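Local coordinates for carbohydrate-binding protein (Flavonifractor plautii, PDB 6N1B) that probably removes the acetyl group from N-acetylgalactosamine of the blood group A antigen, a step in converting A to universal O type blood, and binds blood group B trisaccharide, at residues A[366-371]-A[375-380]; A[327-332]-A[386-391]; A[38-43]-A[48-53]; A[299-304]-A[335-340]. One frame throughout, in Å; residues are numbered along the deposited sequence.

Contact 1. Residues A[366-371]-A[375-380]; sequences KMVADS and LTIQAK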
# COMPACT_ATOMS: atom_id res chain seq x y z
N LYS A 366 -16.85 -20.39 -9.08
CA LYS A 366 -18.02 -19.83 -8.47
C LYS A 366 -18.34 -18.50 -9.09
O LYS A 366 -17.48 -17.76 -9.56
CB LYS A 366 -17.72 -19.61 -7.02
CG LYS A 366 -18.71 -19.02 -6.17
CD LYS A 366 -18.47 -19.18 -4.62
CE LYS A 366 -19.71 -18.70 -3.77
NZ LYS A 366 -19.27 -18.23 -2.51
N MET A 367 -19.62 -18.16 -9.13
CA MET A 367 -20.02 -16.78 -9.46
C MET A 367 -19.66 -15.84 -8.34
O MET A 367 -19.95 -16.10 -7.20
CB MET A 367 -21.51 -16.68 -9.78
CG MET A 367 -22.00 -17.48 -10.93
SD MET A 367 -21.16 -17.06 -12.48
CE MET A 367 -21.64 -15.34 -12.74
N VAL A 368 -19.06 -14.71 -8.72
CA VAL A 368 -18.62 -13.66 -7.78
C VAL A 368 -19.11 -12.31 -8.29
O VAL A 368 -19.47 -12.14 -9.48
CB VAL A 368 -17.15 -13.70 -7.48
CG1 VAL A 368 -16.76 -15.02 -6.86
CG2 VAL A 368 -16.29 -13.50 -8.73
N ALA A 369 -19.06 -11.35 -7.37
CA ALA A 369 -19.58 -9.99 -7.68
C ALA A 369 -18.68 -9.20 -8.57
O ALA A 369 -17.44 -9.27 -8.47
CB ALA A 369 -19.76 -9.22 -6.39
N ASP A 370 -19.27 -8.36 -9.44
CA ASP A 370 -18.63 -7.28 -10.12
C ASP A 370 -18.50 -6.06 -9.23
O ASP A 370 -18.98 -6.08 -8.10
CB ASP A 370 -19.26 -7.08 -11.49
CG ASP A 370 -20.68 -6.47 -11.45
OD1 ASP A 370 -21.06 -5.85 -10.45
OD2 ASP A 370 -21.37 -6.80 -12.49
N SER A 371 -17.93 -4.97 -9.77
CA SER A 371 -17.67 -3.83 -8.95
C SER A 371 -18.96 -3.10 -8.51
O SER A 371 -18.96 -2.32 -7.54
CB SER A 371 -16.80 -2.82 -9.63
OG SER A 371 -17.40 -2.34 -10.86
N LEU A 375 -23.92 -10.18 -9.57
CA LEU A 375 -23.37 -11.47 -9.67
C LEU A 375 -23.07 -11.89 -11.09
O LEU A 375 -23.87 -12.68 -11.71
CB LEU A 375 -24.22 -12.47 -8.89
CG LEU A 375 -23.62 -13.78 -8.59
CD1 LEU A 375 -22.56 -13.62 -7.44
CD2 LEU A 375 -24.74 -14.73 -8.25
N THR A 376 -22.03 -11.32 -11.75
CA THR A 376 -21.80 -11.40 -13.19
C THR A 376 -20.44 -11.97 -13.57
O THR A 376 -20.16 -12.21 -14.73
CB THR A 376 -21.91 -10.06 -13.87
OG1 THR A 376 -20.82 -9.21 -13.46
CG2 THR A 376 -23.23 -9.38 -13.68
N ILE A 377 -19.58 -12.28 -12.58
CA ILE A 377 -18.25 -12.74 -12.86
C ILE A 377 -18.18 -14.21 -12.54
O ILE A 377 -18.45 -14.63 -11.41
CB ILE A 377 -17.21 -11.90 -12.04
CG1 ILE A 377 -17.08 -10.24 -12.22
CG2 ILE A 377 -15.76 -12.56 -12.23
CD1 ILE A 377 -17.07 -9.92 -13.57
N GLN A 378 -17.67 -14.96 -13.51
CA GLN A 378 -17.32 -16.32 -13.25
C GLN A 378 -15.86 -16.46 -12.76
O GLN A 378 -14.95 -16.28 -13.54
CB GLN A 378 -17.45 -17.10 -14.60
CG GLN A 378 -17.07 -18.52 -14.68
CD GLN A 378 -17.94 -19.31 -13.80
OE1 GLN A 378 -17.61 -19.60 -12.63
NE2 GLN A 378 -19.15 -19.51 -14.24
N ALA A 379 -15.68 -16.77 -11.49
CA ALA A 379 -14.34 -17.13 -11.03
C ALA A 379 -13.90 -18.38 -11.72
O ALA A 379 -14.72 -19.24 -12.02
CB ALA A 379 -14.22 -17.17 -9.57
N LYS A 380 -12.58 -18.54 -11.96
CA LYS A 380 -12.05 -19.60 -12.76
C LYS A 380 -11.46 -20.73 -11.93
O LYS A 380 -11.51 -20.75 -10.67
CB LYS A 380 -11.09 -19.04 -13.83
CG LYS A 380 -11.56 -17.81 -14.69
CD LYS A 380 -12.76 -18.02 -15.43
CE LYS A 380 -13.10 -16.84 -16.49
NZ LYS A 380 -14.43 -16.52 -16.23

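Contact 2. Residues A[327-332]-A[386-391]; sequences GSWDDF and IWRIGY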
# COMPACT_ATOMS: atom_id res chain seq x y z
N GLY A 327 -19.50 -15.16 1.79
CA GLY A 327 -19.93 -14.93 0.46
C GLY A 327 -19.66 -13.61 -0.14
O GLY A 327 -19.84 -13.42 -1.36
N SER A 328 -19.24 -12.66 0.70
CA SER A 328 -18.92 -11.28 0.24
C SER A 328 -17.54 -11.30 -0.40
O SER A 328 -16.67 -12.15 -0.09
CB SER A 328 -18.96 -10.32 1.38
OG SER A 328 -20.32 -10.17 1.73
N TRP A 329 -17.25 -10.28 -1.22
CA TRP A 329 -15.95 -10.21 -1.92
C TRP A 329 -14.78 -10.02 -0.93
O TRP A 329 -13.63 -10.27 -1.32
CB TRP A 329 -15.95 -9.08 -2.97
CG TRP A 329 -15.99 -7.70 -2.42
CD1 TRP A 329 -17.11 -6.90 -2.11
CD2 TRP A 329 -14.85 -6.89 -2.05
NE1 TRP A 329 -16.74 -5.67 -1.65
CE2 TRP A 329 -15.38 -5.66 -1.57
CE3 TRP A 329 -13.46 -7.04 -2.14
CZ2 TRP A 329 -14.56 -4.63 -1.13
CZ3 TRP A 329 -12.64 -6.03 -1.75
CH2 TRP A 329 -13.19 -4.83 -1.24
N ASP A 330 -15.07 -9.57 0.30
CA ASP A 330 -14.04 -9.33 1.33
C ASP A 330 -14.20 -10.31 2.48
O ASP A 330 -13.82 -9.94 3.61
CB ASP A 330 -14.05 -7.88 1.74
CG ASP A 330 -15.33 -7.41 2.36
OD1 ASP A 330 -16.34 -8.20 2.46
OD2 ASP A 330 -15.38 -6.28 2.90
N ASP A 331 -14.69 -11.54 2.27
CA ASP A 331 -15.00 -12.44 3.38
C ASP A 331 -13.83 -13.27 3.90
O ASP A 331 -14.04 -13.91 4.96
CB ASP A 331 -16.16 -13.37 3.04
CG ASP A 331 -15.76 -14.44 2.05
OD1 ASP A 331 -14.70 -14.46 1.42
OD2 ASP A 331 -16.71 -15.39 1.90
N PHE A 332 -12.66 -13.25 3.26
CA PHE A 332 -11.50 -14.01 3.78
C PHE A 332 -10.65 -13.23 4.72
O PHE A 332 -10.29 -13.69 5.83
CB PHE A 332 -10.69 -14.65 2.69
CG PHE A 332 -9.51 -15.49 3.19
CD1 PHE A 332 -9.73 -16.61 3.94
CD2 PHE A 332 -8.23 -15.05 3.00
CE1 PHE A 332 -8.67 -17.30 4.49
CE2 PHE A 332 -7.16 -15.77 3.59
CZ PHE A 332 -7.40 -16.90 4.26
N ILE A 386 -10.27 -14.71 -4.63
CA ILE A 386 -10.30 -13.59 -5.57
C ILE A 386 -9.83 -12.34 -4.83
O ILE A 386 -10.21 -12.06 -3.72
CB ILE A 386 -11.71 -13.35 -6.15
CG1 ILE A 386 -12.18 -14.49 -7.03
CG2 ILE A 386 -11.81 -12.05 -6.94
CD1 ILE A 386 -11.53 -14.57 -8.41
N TRP A 387 -8.96 -11.59 -5.50
CA TRP A 387 -8.33 -10.37 -4.98
C TRP A 387 -8.98 -9.12 -5.58
O TRP A 387 -8.93 -8.98 -6.84
CB TRP A 387 -6.83 -10.31 -5.30
CG TRP A 387 -5.99 -11.51 -4.93
CD1 TRP A 387 -6.00 -12.71 -5.49
CD2 TRP A 387 -4.96 -11.54 -3.89
NE1 TRP A 387 -5.00 -13.55 -4.94
CE2 TRP A 387 -4.38 -12.84 -3.93
CE3 TRP A 387 -4.49 -10.61 -3.00
CZ2 TRP A 387 -3.32 -13.21 -3.12
CZ3 TRP A 387 -3.46 -11.00 -2.10
CH2 TRP A 387 -2.91 -12.28 -2.20
N ARG A 388 -9.47 -8.20 -4.76
CA ARG A 388 -9.97 -6.92 -5.27
C ARG A 388 -9.61 -5.77 -4.32
O ARG A 388 -9.19 -5.96 -3.16
CB ARG A 388 -11.55 -6.94 -5.34
CG ARG A 388 -12.21 -7.99 -6.19
CD ARG A 388 -11.88 -7.87 -7.68
NE ARG A 388 -12.65 -8.89 -8.37
CZ ARG A 388 -12.46 -9.28 -9.60
NH1 ARG A 388 -11.49 -8.74 -10.36
NH2 ARG A 388 -13.24 -10.25 -10.12
N ILE A 389 -9.85 -4.55 -4.82
CA ILE A 389 -9.71 -3.30 -4.06
C ILE A 389 -11.03 -2.59 -4.03
O ILE A 389 -11.65 -2.36 -5.09
CB ILE A 389 -8.66 -2.35 -4.75
CG1 ILE A 389 -7.27 -2.98 -4.70
CG2 ILE A 389 -8.66 -0.99 -4.09
CD1 ILE A 389 -6.27 -2.32 -5.70
N GLY A 390 -11.44 -2.21 -2.82
CA GLY A 390 -12.64 -1.43 -2.56
C GLY A 390 -12.39 -0.20 -1.71
O GLY A 390 -11.24 0.26 -1.67
N TYR A 391 -13.43 0.30 -1.04
CA TYR A 391 -13.36 1.56 -0.39
C TYR A 391 -14.25 1.60 0.80
O TYR A 391 -15.37 1.03 0.82
CB TYR A 391 -13.77 2.67 -1.39
CG TYR A 391 -13.69 4.10 -0.85
CD1 TYR A 391 -12.50 4.78 -0.73
CD2 TYR A 391 -14.85 4.73 -0.43
CE1 TYR A 391 -12.43 6.04 -0.17
CE2 TYR A 391 -14.78 6.05 0.12
CZ TYR A 391 -13.55 6.68 0.20
OH TYR A 391 -13.51 7.99 0.76
O HOH W 1 -12.62 -10.47 -3.84

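Contact 3. Residues A[38-43]-A[48-53]; sequences FPAYYS and ADDQVT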
# COMPACT_ATOMS: atom_id res chain seq x y z
N PHE A 38 -10.06 -1.55 -11.02
CA PHE A 38 -8.69 -1.33 -11.39
C PHE A 38 -8.31 -2.27 -12.53
O PHE A 38 -8.62 -3.47 -12.41
CB PHE A 38 -7.72 -1.55 -10.23
CG PHE A 38 -7.74 -0.52 -9.12
CD1 PHE A 38 -8.78 -0.32 -8.21
CD2 PHE A 38 -6.66 0.35 -9.01
CE1 PHE A 38 -8.74 0.68 -7.24
CE2 PHE A 38 -6.63 1.32 -8.06
CZ PHE A 38 -7.66 1.48 -7.21
N PRO A 39 -7.67 -1.80 -13.57
CA PRO A 39 -7.29 -2.67 -14.68
C PRO A 39 -6.07 -3.48 -14.33
O PRO A 39 -5.12 -2.98 -13.71
CB PRO A 39 -7.10 -1.69 -15.80
CG PRO A 39 -6.59 -0.48 -15.12
CD PRO A 39 -7.27 -0.40 -13.80
N ALA A 40 -6.04 -4.73 -14.67
CA ALA A 40 -4.86 -5.52 -14.58
C ALA A 40 -4.45 -6.01 -15.97
O ALA A 40 -5.28 -6.45 -16.78
CB ALA A 40 -5.02 -6.76 -13.70
N TYR A 41 -3.14 -5.98 -16.23
CA TYR A 41 -2.63 -6.24 -17.62
C TYR A 41 -2.74 -7.69 -18.03
O TYR A 41 -2.68 -7.99 -19.21
CB TYR A 41 -1.18 -5.73 -17.80
CG TYR A 41 -0.16 -6.69 -17.15
CD1 TYR A 41 0.11 -6.69 -15.78
CD2 TYR A 41 0.53 -7.63 -17.91
CE1 TYR A 41 0.98 -7.60 -15.25
CE2 TYR A 41 1.41 -8.53 -17.35
CZ TYR A 41 1.62 -8.47 -15.99
OH TYR A 41 2.51 -9.38 -15.43
N TYR A 42 -2.75 -8.62 -17.07
CA TYR A 42 -2.58 -10.01 -17.35
C TYR A 42 -3.76 -10.63 -18.06
O TYR A 42 -4.92 -10.18 -17.91
CB TYR A 42 -2.22 -10.84 -16.09
CG TYR A 42 -3.33 -10.95 -15.09
CD1 TYR A 42 -4.33 -11.92 -15.28
CD2 TYR A 42 -3.43 -10.16 -13.96
CE1 TYR A 42 -5.41 -11.95 -14.48
CE2 TYR A 42 -4.49 -10.21 -13.14
CZ TYR A 42 -5.50 -11.12 -13.35
OH TYR A 42 -6.62 -11.14 -12.50
N SER A 43 -3.50 -11.72 -18.81
CA SER A 43 -4.55 -12.56 -19.34
C SER A 43 -4.14 -14.00 -19.14
O SER A 43 -3.19 -14.45 -19.69
CB SER A 43 -4.69 -12.20 -20.87
OG SER A 43 -5.75 -13.00 -21.44
N ALA A 48 -9.79 -15.25 -13.20
CA ALA A 48 -10.62 -14.08 -13.60
C ALA A 48 -9.75 -12.83 -13.75
O ALA A 48 -8.70 -12.66 -13.04
CB ALA A 48 -11.67 -13.81 -12.55
N ASP A 49 -10.11 -11.98 -14.67
CA ASP A 49 -9.40 -10.76 -14.99
C ASP A 49 -9.45 -9.77 -13.82
O ASP A 49 -10.34 -9.75 -13.03
CB ASP A 49 -10.07 -10.11 -16.22
CG ASP A 49 -9.78 -10.79 -17.54
OD1 ASP A 49 -8.87 -11.62 -17.66
OD2 ASP A 49 -10.50 -10.44 -18.50
N ASP A 50 -8.51 -8.79 -13.89
CA ASP A 50 -8.61 -7.58 -13.12
C ASP A 50 -8.59 -7.78 -11.58
O ASP A 50 -9.12 -6.98 -10.82
CB ASP A 50 -9.73 -6.67 -13.54
CG ASP A 50 -9.64 -6.25 -14.98
OD1 ASP A 50 -8.53 -6.09 -15.48
OD2 ASP A 50 -10.67 -6.19 -15.67
N GLN A 51 -7.93 -8.89 -11.16
CA GLN A 51 -7.67 -9.10 -9.75
C GLN A 51 -6.44 -8.24 -9.31
O GLN A 51 -5.43 -8.27 -10.01
CB GLN A 51 -7.49 -10.57 -9.42
CG GLN A 51 -8.72 -11.43 -9.72
CD GLN A 51 -8.49 -12.84 -9.35
OE1 GLN A 51 -8.29 -13.10 -8.14
NE2 GLN A 51 -8.48 -13.76 -10.30
N VAL A 52 -6.61 -7.59 -8.15
CA VAL A 52 -5.70 -6.54 -7.77
C VAL A 52 -5.65 -6.49 -6.23
O VAL A 52 -6.59 -6.87 -5.53
CB VAL A 52 -6.10 -5.16 -8.31
CG1 VAL A 52 -5.89 -5.06 -9.84
CG2 VAL A 52 -7.55 -4.82 -7.96
N THR A 53 -4.47 -5.97 -5.73
CA THR A 53 -4.27 -5.81 -4.28
C THR A 53 -3.34 -4.68 -3.99
O THR A 53 -2.67 -4.13 -4.87
CB THR A 53 -3.77 -7.20 -3.70
OG1 THR A 53 -3.96 -7.19 -2.30
CG2 THR A 53 -2.33 -7.43 -4.05
O HOH W 2 -10.42 -4.55 -10.28
O HOH W 3 -6.72 -8.84 -16.16

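Contact 4. Residues A[299-304]-A[335-340]; sequences SVLHLT and YRSSFY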
# COMPACT_ATOMS: atom_id res chain seq x y z
N SER A 299 -6.92 -11.76 8.52
CA SER A 299 -6.48 -10.46 9.06
C SER A 299 -7.50 -9.38 9.00
O SER A 299 -8.40 -9.39 8.15
CB SER A 299 -5.23 -10.05 8.27
OG SER A 299 -5.44 -9.97 6.83
N VAL A 300 -7.31 -8.45 9.92
CA VAL A 300 -8.14 -7.31 10.10
C VAL A 300 -7.25 -6.04 9.98
O VAL A 300 -6.00 -6.15 9.90
CB VAL A 300 -8.82 -7.27 11.45
CG1 VAL A 300 -9.81 -8.42 11.58
CG2 VAL A 300 -7.83 -7.34 12.62
N LEU A 301 -7.88 -4.86 9.93
CA LEU A 301 -7.10 -3.63 10.07
C LEU A 301 -7.31 -3.13 11.52
O LEU A 301 -8.39 -3.17 12.08
CB LEU A 301 -7.62 -2.51 9.15
CG LEU A 301 -7.59 -2.82 7.68
CD1 LEU A 301 -8.09 -1.67 6.85
CD2 LEU A 301 -6.25 -3.33 7.18
N HIS A 302 -6.20 -2.56 12.04
CA HIS A 302 -6.19 -1.76 13.26
C HIS A 302 -5.59 -0.34 12.97
O HIS A 302 -4.79 -0.27 12.04
CB HIS A 302 -5.53 -2.45 14.46
CG HIS A 302 -6.40 -3.47 15.14
ND1 HIS A 302 -7.06 -3.16 16.35
CD2 HIS A 302 -6.73 -4.74 14.85
CE1 HIS A 302 -7.79 -4.21 16.70
NE2 HIS A 302 -7.61 -5.17 15.82
N LEU A 303 -5.94 0.59 13.82
CA LEU A 303 -5.40 1.94 13.74
C LEU A 303 -4.36 2.13 14.85
O LEU A 303 -4.65 1.78 16.00
CB LEU A 303 -6.52 2.96 13.85
CG LEU A 303 -6.20 4.41 13.49
CD1 LEU A 303 -6.00 4.46 12.01
CD2 LEU A 303 -7.27 5.32 14.00
N THR A 304 -3.25 2.80 14.52
CA THR A 304 -2.23 3.07 15.53
C THR A 304 -1.67 4.46 15.21
O THR A 304 -1.59 4.84 14.03
CB THR A 304 -1.19 1.96 15.57
OG1 THR A 304 -0.29 2.25 16.66
CG2 THR A 304 -0.47 1.69 14.29
N TYR A 335 -6.89 -7.00 3.44
CA TYR A 335 -5.49 -6.94 3.02
C TYR A 335 -5.00 -5.47 3.09
O TYR A 335 -5.67 -4.61 3.63
CB TYR A 335 -5.31 -7.60 1.61
CG TYR A 335 -4.01 -8.36 1.46
CD1 TYR A 335 -3.94 -9.64 2.09
CD2 TYR A 335 -2.89 -7.91 0.82
CE1 TYR A 335 -2.74 -10.37 2.04
CE2 TYR A 335 -1.70 -8.59 0.78
CZ TYR A 335 -1.65 -9.86 1.43
OH TYR A 335 -0.43 -10.56 1.44
N ARG A 336 -3.79 -5.24 2.59
CA ARG A 336 -3.19 -3.94 2.78
C ARG A 336 -4.01 -2.82 2.25
O ARG A 336 -4.57 -2.92 1.15
CB ARG A 336 -1.78 -3.97 2.15
CG ARG A 336 -0.91 -2.78 2.58
CD ARG A 336 -1.00 -1.49 1.74
NE ARG A 336 0.15 -0.65 2.11
CZ ARG A 336 0.42 0.55 1.58
NH1 ARG A 336 -0.39 1.10 0.71
NH2 ARG A 336 1.46 1.22 2.03
N SER A 337 -4.12 -1.75 3.02
CA SER A 337 -5.03 -0.66 2.72
C SER A 337 -4.27 0.65 2.73
O SER A 337 -3.24 0.80 3.42
CB SER A 337 -6.15 -0.69 3.71
OG SER A 337 -6.85 -1.97 3.60
N SER A 338 -4.72 1.65 1.99
CA SER A 338 -4.16 2.99 1.92
C SER A 338 -5.20 3.99 2.34
O SER A 338 -6.35 3.79 2.12
CB SER A 338 -3.65 3.21 0.51
OG SER A 338 -3.08 4.48 0.33
N PHE A 339 -4.78 5.11 2.91
CA PHE A 339 -5.78 6.08 3.35
C PHE A 339 -5.32 7.49 3.15
O PHE A 339 -4.10 7.79 3.02
CB PHE A 339 -6.16 5.86 4.81
CG PHE A 339 -5.15 6.28 5.80
CD1 PHE A 339 -3.98 5.49 6.03
CD2 PHE A 339 -5.29 7.37 6.51
CE1 PHE A 339 -3.07 5.91 6.98
CE2 PHE A 339 -4.36 7.85 7.46
CZ PHE A 339 -3.28 7.07 7.69
N TYR A 340 -6.32 8.36 3.19
CA TYR A 340 -6.07 9.84 3.24
C TYR A 340 -7.03 10.39 4.26
O TYR A 340 -8.25 10.09 4.25
CB TYR A 340 -6.35 10.47 1.89
CG TYR A 340 -6.25 11.94 1.79
CD1 TYR A 340 -5.03 12.57 2.09
CD2 TYR A 340 -7.34 12.73 1.53
CE1 TYR A 340 -4.91 13.97 2.02
CE2 TYR A 340 -7.18 14.15 1.41
CZ TYR A 340 -5.99 14.72 1.73
OH TYR A 340 -5.85 16.10 1.68

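Contact 1. Residues A[366-371]-A[375-380]
Val368 and Ile377 form the central pair of a small two-stranded antiparallel beta hairpin, inserted between strands 351-361 and 385-395 of a beta-propeller blade. The short strands run 122° apart, well off strictly antiparallel, and the ladder is short. Backbone bonds come first: Val368 N gives an almost straight bond of 2.8 Å to Ile377 O, and Ile377 N returns one of 3.1 Å to Val368 O. Beyond the adjoining Met367-Gln378 pair, Ala379 N binds Lys366 O at 2.8 Å. Ile377 O also receives a weaker CA-H...O contact from Met367 CA at 3.3 Å.

Apolar contacts lie on both faces. On the one carrying Val368 and Ile377, the branch methyls Val368 CG2 and Ile377 CG2 meet at 3.7 Å; this face turns inward, with Val368 on Gln360 and Thr363 and Ile377 on Arg388. On the face of Met367, its CB packs against Leu375 CG at 3.8 Å. Met367 is folded at both chi2 and chi3, which curls CE back over the opposite strand to lie 3.7 Å from Thr376 C.

The side-chain polar contact sits near the turn. Turned by chi1 (72°) toward the other strand, the Asp370 carboxylate has two partners: OD1 accepts from Asn374 N within the turn, while OD2 takes the Thr376 hydroxyl. This bond, Thr376 OG1 to Asp370 OD2, is 2.7 Å long, arriving on the anti side of the oxygen and 35° out of the carboxylate plane.

Contact 2. Residues A[327-332]-A[386-391]
One water joins Trp329 to Ile386, donating to Trp329 O at 2.7 Å and to Ile386 O at 2.9 Å; it lies at the edge of the indole, in the ring plane. Trp329 itself belongs to a type I beta turn from Ser328 to Asp331, closed by Asp331 N to Ser328 O at 3.1 Å. The Asp331 carboxylate reaches back, its OD2 taking Gly327 N at 2.8 Å as well as a salt bridge from Lys361.

A chi1 of 69° swings the indole off the turn and carries its six-membered ring to strand 386-391: CE3 meets Arg388 CB at 3.7 Å, CZ3 has Arg388 O at its edge at 3.7 Å, and CH2 approaches Gly390 N obliquely at 3.5 Å. Since Gly390 has no side chain, the rim of the six-membered ring can come close to its backbone. Arg388 bends at chi2 and takes its guanidinium away from the tryptophan, where NH1 binds Asp49 O. Asp330 CB lies over one face of the indole, Tyr35 meets it edge-to-face, and NE1 binds a glycerol, probably from the crystallisation liquor.

The loop leading into edge strand 333-342 thus packs on strand 385-395 of the same propeller blade. The water donates to both carbonyls, one from each segment, whereas the polar ends of Trp329 and Arg388 find partners outside the pair, so shape fit and the water bridge appear to hold this joint.

Contact 3. Residues A[38-43]-A[48-53]
Ala40 and Asp50 bring their CA atoms to 4.5 Å where loop 38-43 passes segment 48-53, the two running 122° apart, and Asp50 adopts left-handed helical backbone angles that turn the chain there. Its side chain reaches back to the loop: Asp50 OD1 accepts Ala40 N at 3.0 Å in an almost straight bond (174°), on the anti side and somewhat out of the carboxylate plane.

Tyr42 is the second anchor. Its chi1 of 68° sends the phenol across to the other segment. There the hydroxyl works both ways, donating to Ala48 O at 2.6 Å, in the carbonyl plane, and accepting from Gln51 N at 2.9 Å. Ala48 O also takes Gln51 NE2 at 3.0 Å, so the hydroxyl and the amide share this oxygen, and the hydroxyl ties Ala48 to Gln51; the Gln51 amide is held further by Asp383 and Trp387 N. Over the centre of the Tyr42 ring lies a water that accepts Asp50 N at 2.9 Å and also bonds Ala40 O and Tyr42 O, bridging the loop to Asp50. The apolar end is looser, with Phe38 CB 4.0 Å from Val52 CG2.

The joint leads into strand 52-60, the edge of its sheet. Phe38 and Val52 both pack on Ile389 of strand 385-395 and on Tyr73 of strand 67-75, Phe38 stacks with Trp97, and Tyr42 stacks with Tyr83, so the loop lies across the boundary between two propeller blades.

Contact 4. Residues A[299-304]-A[335-340]
Leu301 meets Ser337 and Tyr335 where two consecutive blades of the five-bladed beta-propeller face each other: strand 300-306 lies third in its sheet, and strand 333-342 is an edge strand of the next. The tight part is small and depends on one leucine. Leu301 has CG beside its backbone N (chi1 -60°), aiming the branch at the neighbouring strand. CD1, extended away from CA (chi2 -179°), touches Ser337 OG at 3.5 Å and Ser337 CB at 3.8 Å, while CD2 lies 3.8 Å from Tyr335 O. The isobutyl group thus straddles the polar edge that the serine hydroxyl and this carbonyl make together. Ile287 and Leu321 pack round the same leucine.

Toward Leu303 and Phe339 the strands diverge. Phe339 points toward the gap but packs mainly on Ile287 and Met352. At the other end Ser299 OG binds Ile334 O, just before the second segment. The Tyr335 ring lies at the glycan pocket, touching the bound alpha-galactose, and Trp271 NE1 hydrogen-bonds its OH. Arg336 holds Asp56 and Asp122, two residues of a calcium site.

Beside the leucine, buried polarity is settled locally. The Ser337 hydroxyl, placed beside its backbone N, bends back along its own strand and donates to the carbonyl two residues earlier: Ser337 OG to Tyr335 O is 2.9 Å, the donor tilted 22° from the carbonyl plane.

In the fold
Along the chain contact 3 closes first; contacts 4 and 2 then interlock, their segments alternating, and contact 1 is nested inside the loop closed by contact 2. Strand 385-395 is the hub. The centre of contact 2, which lies on it, is about 11 Å from that of contact 1, whose Ala379 packs on Ile386, and about 14 Å from that of contact 3, where Trp387 O and Val52 N probably bond across blades. Contacts 2 and 4 reach the same four-stranded sheet; Trp387 packs against Tyr335, as does Thr53 of contact 3. The series runs from a surface hairpin, through packing within its blade and junctions with neighbouring blades, to the glycan pocket at Tyr335.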